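Local coordinates for protein catalase-3 (Neurospora crassa, PDB 4AJ9) that breaks hydrogen peroxide down to oxygen and water with a heme cofactor, and probably serves to protect cells from its toxic effects, at residues F30-G35 with L41-I46; F144-I149 with R432-T437; A248-D253 with D581-D586. All coordinates share one frame; numbering follows the deposited sequence.

Interaction 1: residues F30-G35 with L41-I46; sequences FSLKAG and LLEDFI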
loop_
_atom_site.group_PDB
_atom_site.type_symbol
_atom_site.label_atom_id
_atom_site.label_comp_id
_atom_site.label_asym_id
_atom_site.label_seq_id
_atom_site.Cartn_x
_atom_site.Cartn_y
_atom_site.Cartn_z
ATOM N N PHE C 30 -27.259 -5.380 13.568
ATOM C CA PHE C 30 -28.036 -4.142 13.442
ATOM C C PHE C 30 -27.152 -2.907 13.529
ATOM O O PHE C 30 -26.376 -2.767 14.468
ATOM C CB PHE C 30 -29.100 -4.041 14.541
ATOM C CG PHE C 30 -30.119 -5.146 14.510
ATOM C CD1 PHE C 30 -29.902 -6.321 15.207
ATOM C CD2 PHE C 30 -31.286 -5.004 13.786
ATOM C CE1 PHE C 30 -30.844 -7.343 15.176
ATOM C CE2 PHE C 30 -32.232 -6.017 13.751
ATOM C CZ PHE C 30 -32.008 -7.185 14.445
ATOM N N SER C 31 -27.284 -2.011 12.555
ATOM C CA SER C 31 -26.614 -0.721 12.627
ATOM C C SER C 31 -27.262 0.137 13.703
ATOM O O SER C 31 -28.481 0.092 13.880
ATOM C CB SER C 31 -26.710 0.015 11.292
ATOM O OG SER C 31 -25.957 -0.640 10.288
ATOM N N LEU C 32 -26.444 0.929 14.398
ATOM C CA LEU C 32 -26.933 1.866 15.401
ATOM C C LEU C 32 -27.615 3.056 14.737
ATOM O O LEU C 32 -27.015 3.713 13.899
ATOM C CB LEU C 32 -25.761 2.354 16.258
ATOM C CG LEU C 32 -26.117 3.391 17.328
ATOM C CD1 LEU C 32 -27.077 2.779 18.349
ATOM C CD2 LEU C 32 -24.836 3.877 18.012
ATOM N N LYS C 33 -28.855 3.349 15.131
ATOM C CA LYS C 33 -29.665 4.343 14.428
ATOM C C LYS C 33 -30.186 5.439 15.352
ATOM O O LYS C 33 -30.410 5.211 16.542
ATOM C CB LYS C 33 -30.846 3.653 13.724
ATOM C CG LYS C 33 -30.426 2.530 12.788
ATOM C CD LYS C 33 -31.634 1.787 12.197
ATOM C CE LYS C 33 -31.198 0.586 11.345
ATOM N NZ LYS C 33 -30.589 -0.524 12.140
ATOM N N ALA C 34 -30.365 6.633 14.797
ATOM C CA ALA C 34 -30.925 7.749 15.551
ATOM C C ALA C 34 -32.445 7.682 15.439
ATOM O O ALA C 34 -33.040 8.395 14.640
ATOM C CB ALA C 34 -30.397 9.084 15.008
ATOM N N GLY C 35 -33.070 6.803 16.220
ATOM C CA GLY C 35 -34.515 6.660 16.176
ATOM C C GLY C 35 -34.915 5.448 15.368
ATOM O O GLY C 35 -34.103 4.923 14.601
ATOM N N LEU C 41 -25.601 6.004 12.739
ATOM C CA LEU C 41 -24.700 6.897 13.470
ATOM C C LEU C 41 -23.250 6.620 13.140
ATOM O O LEU C 41 -22.830 5.464 13.066
ATOM C CB LEU C 41 -24.889 6.743 14.985
ATOM C CG LEU C 41 -26.244 7.201 15.505
ATOM C CD1 LEU C 41 -26.172 7.320 17.017
ATOM C CD2 LEU C 41 -26.612 8.516 14.854
ATOM N N LEU C 42 -22.480 7.688 12.975
ATOM C CA LEU C 42 -21.046 7.555 12.788
ATOM C C LEU C 42 -20.380 6.902 14.014
ATOM O O LEU C 42 -19.303 6.306 13.898
ATOM C CB LEU C 42 -20.430 8.932 12.496
ATOM C CG LEU C 42 -18.925 8.967 12.209
ATOM C CD1 LEU C 42 -18.626 8.247 10.897
ATOM C CD2 LEU C 42 -18.457 10.416 12.173
ATOM N N GLU C 43 -21.003 7.005 15.189
ATOM C CA GLU C 43 -20.395 6.439 16.398
ATOM C C GLU C 43 -20.588 4.935 16.504
ATOM O O GLU C 43 -20.178 4.301 17.492
ATOM C CB GLU C 43 -20.912 7.123 17.668
ATOM C CG GLU C 43 -22.350 6.762 18.017
ATOM C CD GLU C 43 -22.773 7.360 19.349
ATOM O OE1 GLU C 43 -22.990 8.597 19.408
ATOM O OE2 GLU C 43 -22.872 6.592 20.333
ATOM N N ASP C 44 -21.213 4.353 15.491
ATOM C CA ASP C 44 -21.316 2.908 15.452
ATOM C C ASP C 44 -19.949 2.308 15.091
ATOM O O ASP C 44 -19.673 1.999 13.924
ATOM C CB ASP C 44 -22.391 2.443 14.471
ATOM C CG ASP C 44 -22.682 0.972 14.615
ATOM O OD1 ASP C 44 -21.924 0.304 15.351
ATOM O OD2 ASP C 44 -23.647 0.484 13.998
ATOM N N PHE C 45 -19.105 2.150 16.106
ATOM C CA PHE C 45 -17.763 1.609 15.918
ATOM C C PHE C 45 -17.820 0.149 15.466
ATOM O O PHE C 45 -16.961 -0.310 14.707
ATOM C CB PHE C 45 -16.961 1.737 17.216
ATOM C CG PHE C 45 -17.433 0.831 18.325
ATOM C CD1 PHE C 45 -18.526 1.184 19.113
ATOM C CD2 PHE C 45 -16.758 -0.356 18.607
ATOM C CE1 PHE C 45 -18.945 0.358 20.146
ATOM C CE2 PHE C 45 -17.174 -1.188 19.639
ATOM C CZ PHE C 45 -18.266 -0.833 20.408
ATOM N N ILE C 46 -18.846 -0.568 15.926
ATOM C CA ILE C 46 -19.072 -1.975 15.567
ATOM C C ILE C 46 -19.305 -2.131 14.067
ATOM O O ILE C 46 -18.647 -2.931 13.413
ATOM C CB ILE C 46 -20.276 -2.560 16.345
ATOM C CG1 ILE C 46 -19.947 -2.673 17.839
ATOM C CG2 ILE C 46 -20.717 -3.925 15.778
ATOM C CD1 ILE C 46 -21.150 -3.073 18.674
HETATM O O HOH W 1 -23.875 -2.148 15.260
#

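Interaction 2: residues F144-I149 with R432-T437; sequences FIQDAI and RELSAT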
loop_
_atom_site.group_PDB
_atom_site.type_symbol
_atom_site.label_atom_id
_atom_site.label_comp_id
_atom_site.label_asym_id
_atom_site.label_seq_id
_atom_site.Cartn_x
_atom_site.Cartn_y
_atom_site.Cartn_z
ATOM N N PHE C 144 8.756 -20.356 -23.139
ATOM C CA PHE C 144 8.575 -19.653 -24.418
ATOM C C PHE C 144 9.753 -18.806 -24.872
ATOM O O PHE C 144 9.963 -18.614 -26.075
ATOM C CB PHE C 144 7.373 -18.699 -24.360
ATOM C CG PHE C 144 6.044 -19.380 -24.199
ATOM C CD1 PHE C 144 5.381 -19.923 -25.296
ATOM C CD2 PHE C 144 5.435 -19.437 -22.962
ATOM C CE1 PHE C 144 4.133 -20.523 -25.147
ATOM C CE2 PHE C 144 4.187 -20.039 -22.803
ATOM C CZ PHE C 144 3.538 -20.577 -23.894
ATOM N N ILE C 145 10.491 -18.254 -23.922
ATOM C CA ILE C 145 11.459 -17.218 -24.255
ATOM C C ILE C 145 12.774 -17.508 -23.574
ATOM O O ILE C 145 12.817 -18.273 -22.621
ATOM C CB ILE C 145 10.968 -15.826 -23.836
ATOM C CG1 ILE C 145 10.582 -15.846 -22.352
ATOM C CG2 ILE C 145 9.767 -15.396 -24.707
ATOM C CD1 ILE C 145 10.297 -14.506 -21.761
ATOM N N GLN C 146 13.839 -16.891 -24.076
ATOM C CA GLN C 146 15.202 -17.245 -23.676
ATOM C C GLN C 146 15.848 -16.190 -22.783
ATOM O O GLN C 146 16.949 -16.374 -22.294
ATOM C CB GLN C 146 16.071 -17.461 -24.921
ATOM C CG GLN C 146 15.521 -18.511 -25.875
ATOM C CD GLN C 146 16.381 -18.699 -27.106
ATOM O OE1 GLN C 146 16.645 -17.747 -27.843
ATOM N NE2 GLN C 146 16.822 -19.934 -27.339
ATOM N N ASP C 147 15.157 -15.081 -22.574
ATOM C CA ASP C 147 15.707 -14.018 -21.748
ATOM C C ASP C 147 14.565 -13.393 -20.937
ATOM O O ASP C 147 13.541 -13.019 -21.493
ATOM C CB ASP C 147 16.404 -12.984 -22.639
ATOM C CG ASP C 147 17.199 -11.948 -21.845
ATOM O OD1 ASP C 147 16.687 -11.430 -20.820
ATOM O OD2 ASP C 147 18.348 -11.649 -22.259
ATOM N N ALA C 148 14.757 -13.296 -19.623
ATOM C CA ALA C 148 13.732 -12.807 -18.710
ATOM C C ALA C 148 13.183 -11.428 -19.067
ATOM O O ALA C 148 12.057 -11.095 -18.712
ATOM C CB ALA C 148 14.278 -12.789 -17.293
ATOM N N ILE C 149 13.982 -10.617 -19.752
ATOM C CA ILE C 149 13.583 -9.249 -20.055
ATOM C C ILE C 149 12.390 -9.229 -21.017
ATOM O O ILE C 149 11.714 -8.221 -21.147
ATOM C CB ILE C 149 14.770 -8.428 -20.638
ATOM C CG1 ILE C 149 14.473 -6.931 -20.582
ATOM C CG2 ILE C 149 15.093 -8.874 -22.072
ATOM C CD1 ILE C 149 15.725 -6.043 -20.739
ATOM N N ARG C 432 24.570 -6.882 -24.264
ATOM C CA ARG C 432 23.131 -7.115 -24.338
ATOM C C ARG C 432 22.855 -7.977 -25.563
ATOM O O ARG C 432 22.283 -7.524 -26.552
ATOM C CB ARG C 432 22.347 -5.802 -24.394
ATOM C CG ARG C 432 22.348 -5.059 -23.060
ATOM C CD ARG C 432 21.484 -3.797 -23.100
ATOM N NE ARG C 432 21.180 -3.376 -21.738
ATOM C CZ ARG C 432 21.975 -2.621 -20.990
ATOM N NH1 ARG C 432 23.127 -2.175 -21.481
ATOM N NH2 ARG C 432 21.612 -2.307 -19.748
ATOM N N GLU C 433 23.284 -9.229 -25.474
ATOM C CA GLU C 433 23.111 -10.178 -26.551
ATOM C C GLU C 433 22.722 -11.527 -25.970
ATOM O O GLU C 433 22.655 -11.689 -24.756
ATOM C CB GLU C 433 24.412 -10.294 -27.349
ATOM C CG GLU C 433 24.806 -8.992 -28.008
ATOM C CD GLU C 433 26.128 -9.071 -28.747
ATOM O OE1 GLU C 433 26.845 -10.082 -28.590
ATOM O OE2 GLU C 433 26.445 -8.114 -29.485
ATOM N N LEU C 434 22.452 -12.486 -26.847
ATOM C CA LEU C 434 22.266 -13.877 -26.448
ATOM C C LEU C 434 23.269 -14.721 -27.213
ATOM O O LEU C 434 23.544 -14.453 -28.387
ATOM C CB LEU C 434 20.844 -14.348 -26.789
ATOM C CG LEU C 434 19.716 -14.003 -25.816
ATOM C CD1 LEU C 434 18.364 -14.472 -26.366
ATOM C CD2 LEU C 434 19.984 -14.605 -24.425
ATOM N N SER C 435 23.814 -15.732 -26.550
ATOM C CA SER C 435 24.737 -16.665 -27.178
ATOM C C SER C 435 24.162 -17.233 -28.471
ATOM O O SER C 435 22.999 -17.629 -28.514
ATOM C CB SER C 435 25.020 -17.819 -26.219
ATOM O OG SER C 435 25.962 -18.712 -26.774
ATOM N N ALA C 436 24.982 -17.291 -29.515
ATOM C CA ALA C 436 24.563 -17.884 -30.777
ATOM C C ALA C 436 24.149 -19.347 -30.580
ATOM O O ALA C 436 23.437 -19.908 -31.411
ATOM C CB ALA C 436 25.662 -17.767 -31.828
ATOM N N THR C 437 24.581 -19.952 -29.472
ATOM C CA THR C 437 24.222 -21.339 -29.161
ATOM C C THR C 437 22.720 -21.494 -28.912
ATOM O O THR C 437 22.209 -22.614 -28.847
ATOM C CB THR C 437 24.990 -21.887 -27.922
ATOM O OG1 THR C 437 24.723 -21.068 -26.771
ATOM C CG2 THR C 437 26.489 -21.917 -28.180
#

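Interaction 3: residues A248-D253 with D581-D586; sequences AGKNAD and DATAFD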
loop_
_atom_site.group_PDB
_atom_site.type_symbol
_atom_site.label_atom_id
_atom_site.label_comp_id
_atom_site.label_asym_id
_atom_site.label_seq_id
_atom_site.Cartn_x
_atom_site.Cartn_y
_atom_site.Cartn_z
ATOM N N ALA C 248 -15.263 -26.090 -18.614
ATOM C CA ALA C 248 -14.976 -24.735 -18.134
ATOM C C ALA C 248 -16.262 -24.067 -17.646
ATOM O O ALA C 248 -16.252 -23.323 -16.662
ATOM C CB ALA C 248 -14.341 -23.897 -19.243
ATOM N N GLY C 249 -17.361 -24.330 -18.350
ATOM C CA GLY C 249 -18.656 -23.769 -18.001
ATOM C C GLY C 249 -19.375 -24.566 -16.934
ATOM O O GLY C 249 -19.917 -24.004 -15.987
ATOM N N LYS C 250 -19.363 -25.890 -17.069
ATOM C CA LYS C 250 -20.059 -26.762 -16.121
ATOM C C LYS C 250 -19.384 -26.842 -14.738
ATOM O O LYS C 250 -20.064 -27.006 -13.722
ATOM C CB LYS C 250 -20.214 -28.170 -16.721
ATOM C CG LYS C 250 -21.100 -28.211 -17.966
ATOM C CD LYS C 250 -22.589 -28.242 -17.576
ATOM C CE LYS C 250 -23.505 -28.192 -18.801
ATOM N NZ LYS C 250 -24.967 -28.271 -18.441
ATOM N N ASN C 251 -18.056 -26.738 -14.692
ATOM C CA ASN C 251 -17.346 -26.727 -13.406
ATOM C C ASN C 251 -15.967 -26.063 -13.485
ATOM O O ASN C 251 -14.950 -26.721 -13.687
ATOM C CB ASN C 251 -17.225 -28.134 -12.811
ATOM C CG ASN C 251 -16.646 -28.120 -11.398
ATOM O OD1 ASN C 251 -16.398 -27.052 -10.832
ATOM N ND2 ASN C 251 -16.436 -29.304 -10.819
ATOM N N ALA C 252 -15.944 -24.749 -13.318
ATOM C CA ALA C 252 -14.710 -23.997 -13.405
ATOM C C ALA C 252 -13.701 -24.479 -12.359
ATOM O O ALA C 252 -12.502 -24.234 -12.484
ATOM C CB ALA C 252 -14.999 -22.511 -13.233
ATOM N N ASP C 253 -14.193 -25.184 -11.348
ATOM C CA ASP C 253 -13.367 -25.614 -10.223
ATOM C C ASP C 253 -12.934 -27.069 -10.328
ATOM O O ASP C 253 -12.530 -27.683 -9.340
ATOM C CB ASP C 253 -14.146 -25.401 -8.932
ATOM C CG ASP C 253 -14.515 -23.946 -8.730
ATOM O OD1 ASP C 253 -13.582 -23.125 -8.688
ATOM O OD2 ASP C 253 -15.721 -23.623 -8.645
ATOM N N ASP C 581 -23.401 -33.618 -15.731
ATOM C CA ASP C 581 -22.801 -33.445 -17.043
ATOM C C ASP C 581 -21.709 -34.497 -17.236
ATOM O O ASP C 581 -21.079 -34.924 -16.276
ATOM C CB ASP C 581 -22.235 -32.034 -17.193
ATOM C CG ASP C 581 -21.820 -31.729 -18.615
ATOM O OD1 ASP C 581 -22.694 -31.322 -19.419
ATOM O OD2 ASP C 581 -20.626 -31.906 -18.931
ATOM N N ALA C 582 -21.482 -34.913 -18.473
ATOM C CA ALA C 582 -20.488 -35.949 -18.735
ATOM C C ALA C 582 -19.076 -35.510 -18.341
ATOM O O ALA C 582 -18.236 -36.349 -18.018
ATOM C CB ALA C 582 -20.518 -36.356 -20.195
ATOM N N THR C 583 -18.819 -34.199 -18.390
ATOM C CA THR C 583 -17.494 -33.657 -18.087
ATOM C C THR C 583 -17.031 -34.007 -16.673
ATOM O O THR C 583 -15.836 -33.934 -16.373
ATOM C CB THR C 583 -17.433 -32.112 -18.244
ATOM O OG1 THR C 583 -18.471 -31.500 -17.461
ATOM C CG2 THR C 583 -17.560 -31.694 -19.704
ATOM N N ALA C 584 -17.972 -34.373 -15.804
ATOM C CA ALA C 584 -17.658 -34.652 -14.401
ATOM C C ALA C 584 -17.085 -36.046 -14.175
ATOM O O ALA C 584 -16.570 -36.349 -13.095
ATOM C CB ALA C 584 -18.886 -34.468 -13.535
ATOM N N PHE C 585 -17.181 -36.893 -15.191
ATOM C CA PHE C 585 -16.883 -38.304 -15.016
ATOM C C PHE C 585 -15.828 -38.804 -15.984
ATOM O O PHE C 585 -15.634 -38.249 -17.058
ATOM C CB PHE C 585 -18.161 -39.139 -15.175
ATOM C CG PHE C 585 -19.320 -38.603 -14.391
ATOM C CD1 PHE C 585 -19.289 -38.610 -13.011
ATOM C CD2 PHE C 585 -20.418 -38.068 -15.034
ATOM C CE1 PHE C 585 -20.346 -38.109 -12.281
ATOM C CE2 PHE C 585 -21.480 -37.570 -14.307
ATOM C CZ PHE C 585 -21.434 -37.578 -12.934
ATOM N N ASP C 586 -15.155 -39.874 -15.586
ATOM C CA ASP C 586 -14.157 -40.498 -16.429
ATOM C C ASP C 586 -14.770 -41.679 -17.180
ATOM O O ASP C 586 -14.219 -42.144 -18.180
ATOM C CB ASP C 586 -12.958 -40.925 -15.585
ATOM C CG ASP C 586 -12.320 -39.759 -14.865
ATOM O OD1 ASP C 586 -11.787 -38.882 -15.570
ATOM O OD2 ASP C 586 -12.341 -39.720 -13.605
HETATM O O HOH W 2 -25.005 -30.928 -18.427
#

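Interaction 1: residues F30-G35 with L41-I46
With CG anti to the backbone N in both L32 (chi1 178°) and D44 (chi1 -169°), the two side chains lie against each other, CB to CB, and the D44 carboxylate is brought to the backbone of L32. There L32 N donates to D44 OD2 over 2.9 Å in a nearly straight bond, meeting the oxygen from above the carboxylate plane. A water lies 2.7 Å from F30 O and 2.9 Å from D44 OD2, within hydrogen-bonding distance of both, though it cannot serve every acceptor near it at once. L32 is held on its carbonyl side as well: L41 N donates to L32 O at 2.9 Å.

Leucines suit the apolar half of the contact, where their branched ends pack together. L32 CD2 touches both L41 CD1 and E43 CG, the aliphatic stem of the glutamate, at 3.8 Å, while the other methyl of L41, CD2, reaches A34 CB. The E43 carboxylate instead serves R424 of the third subunit and S39 of the fourth.

Aspartate is apt at D44 because its two oxygens do different work: OD1 accepts from F47 N and pairs with R432 of the second subunit. This is an N-cap at the start of helix 45-55, entered through a type I turn from L41 to D44, within the N-terminal arm that catalase tetramers pack between subunits.

Interaction 2: residues F144-I149 with R432-T437
L434 meets Q146 and D147 through van der Waals contact alone, its two methyls spread over neighbouring residues of the loop 144-149. CD1 lies 4.0 Å from both Q146 CB and Q146 OE1, so it spans the root of the glutamine and the oxygen of its amide. CD2 sits 4.0 Å from D147 OD2 and 4.1 Å from Q146 O. With L434 CG beside the backbone N (chi1 -82°), the fork of methyls faces that loop. A leucine suits the place because its branched end can reach across backbones whose nearest CA atoms, those of D147 and L434, are 8.1 Å apart. The price is paid by Q146 O, which is buried here and has no hydrogen-bonding partner in the model.

No hydrogen bond joins the two segments directly; the polar groups work within each loop and beyond it. D147 OD1 accepts from I149 N at 3.0 Å, almost straight (173°) and on the anti side of the carboxylate, which makes an Asx turn leading into the 3-10 turn at A148 and I149. Q146 NE2 donates to F438 O, just past the far segment, and so adds a polar tie to the apolar one.

Ionic contacts come from another chain. D147 OD2 pairs with K33 of the second subunit, whose S31 hydrogen-bonds D147 OD1, and R432 pairs with D44 of that same subunit.

The loop 144-149 links strand 131-138 to helix 151-158 and places A148 against the heme, while 432-437 runs from strand 429-431 toward helix 443-450; between them P343, at the start of helix 343-360, touches L434 and is backbone-bonded to A148.

Interaction 3: residues A248-D253 with D581-D586
K250 and D581 have the nearest CA atoms of the two segments, 7.3 Å apart, K250 closing helix 241-250 and D581 standing just ahead of the 3-10 turn 582-584. The gap is wide enough that side chains must bridge it. K250 bends at its second torsion (chi2 -82°) and then runs straight, crossing D581 at about a right angle. Its methylene groups do most of the touching: K250 CG is 3.6 Å from D581 CG, and K250 CE comes to 3.3 Å from D581 OD1. The charged end passes a little further off, with K250 NZ 3.9 Å from D581 OD1, a long salt bridge. Water 2 fills in, accepting from K250 NZ at 2.7 Å and donating to D581 OD1, while Q245 of the second subunit takes a further bond from NZ.

The other oxygen faces its own chain. D581 OD2 accepts from T583 N at 3.0 Å, an Asx turn, and from T583 OG1 at 2.6 Å; the two donors arrive on the anti side and from opposite faces of the carboxylate plane. A threonine fits because its hydroxyl grips the aspartate and also rests on K250 CB. At D581 an alanine, lacking the carboxylate, would probably cost K250 its anionic partner, water 2 this acceptor, and T583 both bonds that fix its N and hydroxyl.

The chemistry is that of a partly solvated charge pair between the catalase region and the C-terminal domain: the carboxylate is fixed by its own turn, and the lysine is held to it by a long direct attraction and by a water bridge.

In the fold
Within one chain the three contacts are separate: interactions 1 and 2 have centres 61 Å apart, and even interactions 2 and 3, the closest, keep about 19 Å between nearest atoms. The tetramer brings two of them together. S31, K33 and D44 of interaction 1 bind D147, E433 and R432 of another subunit, the very segments of interaction 2, so one chain's N-terminal arm is laid along another's loops. Neither contact includes a catalytic residue, but the side chains of S31 and of D147 each lie about 8 Å from a bound heme, and A148 belongs to a heme pocket. Interaction 3 stands across the chain's centre from interaction 2, linking 248-253 to the C-terminal domain.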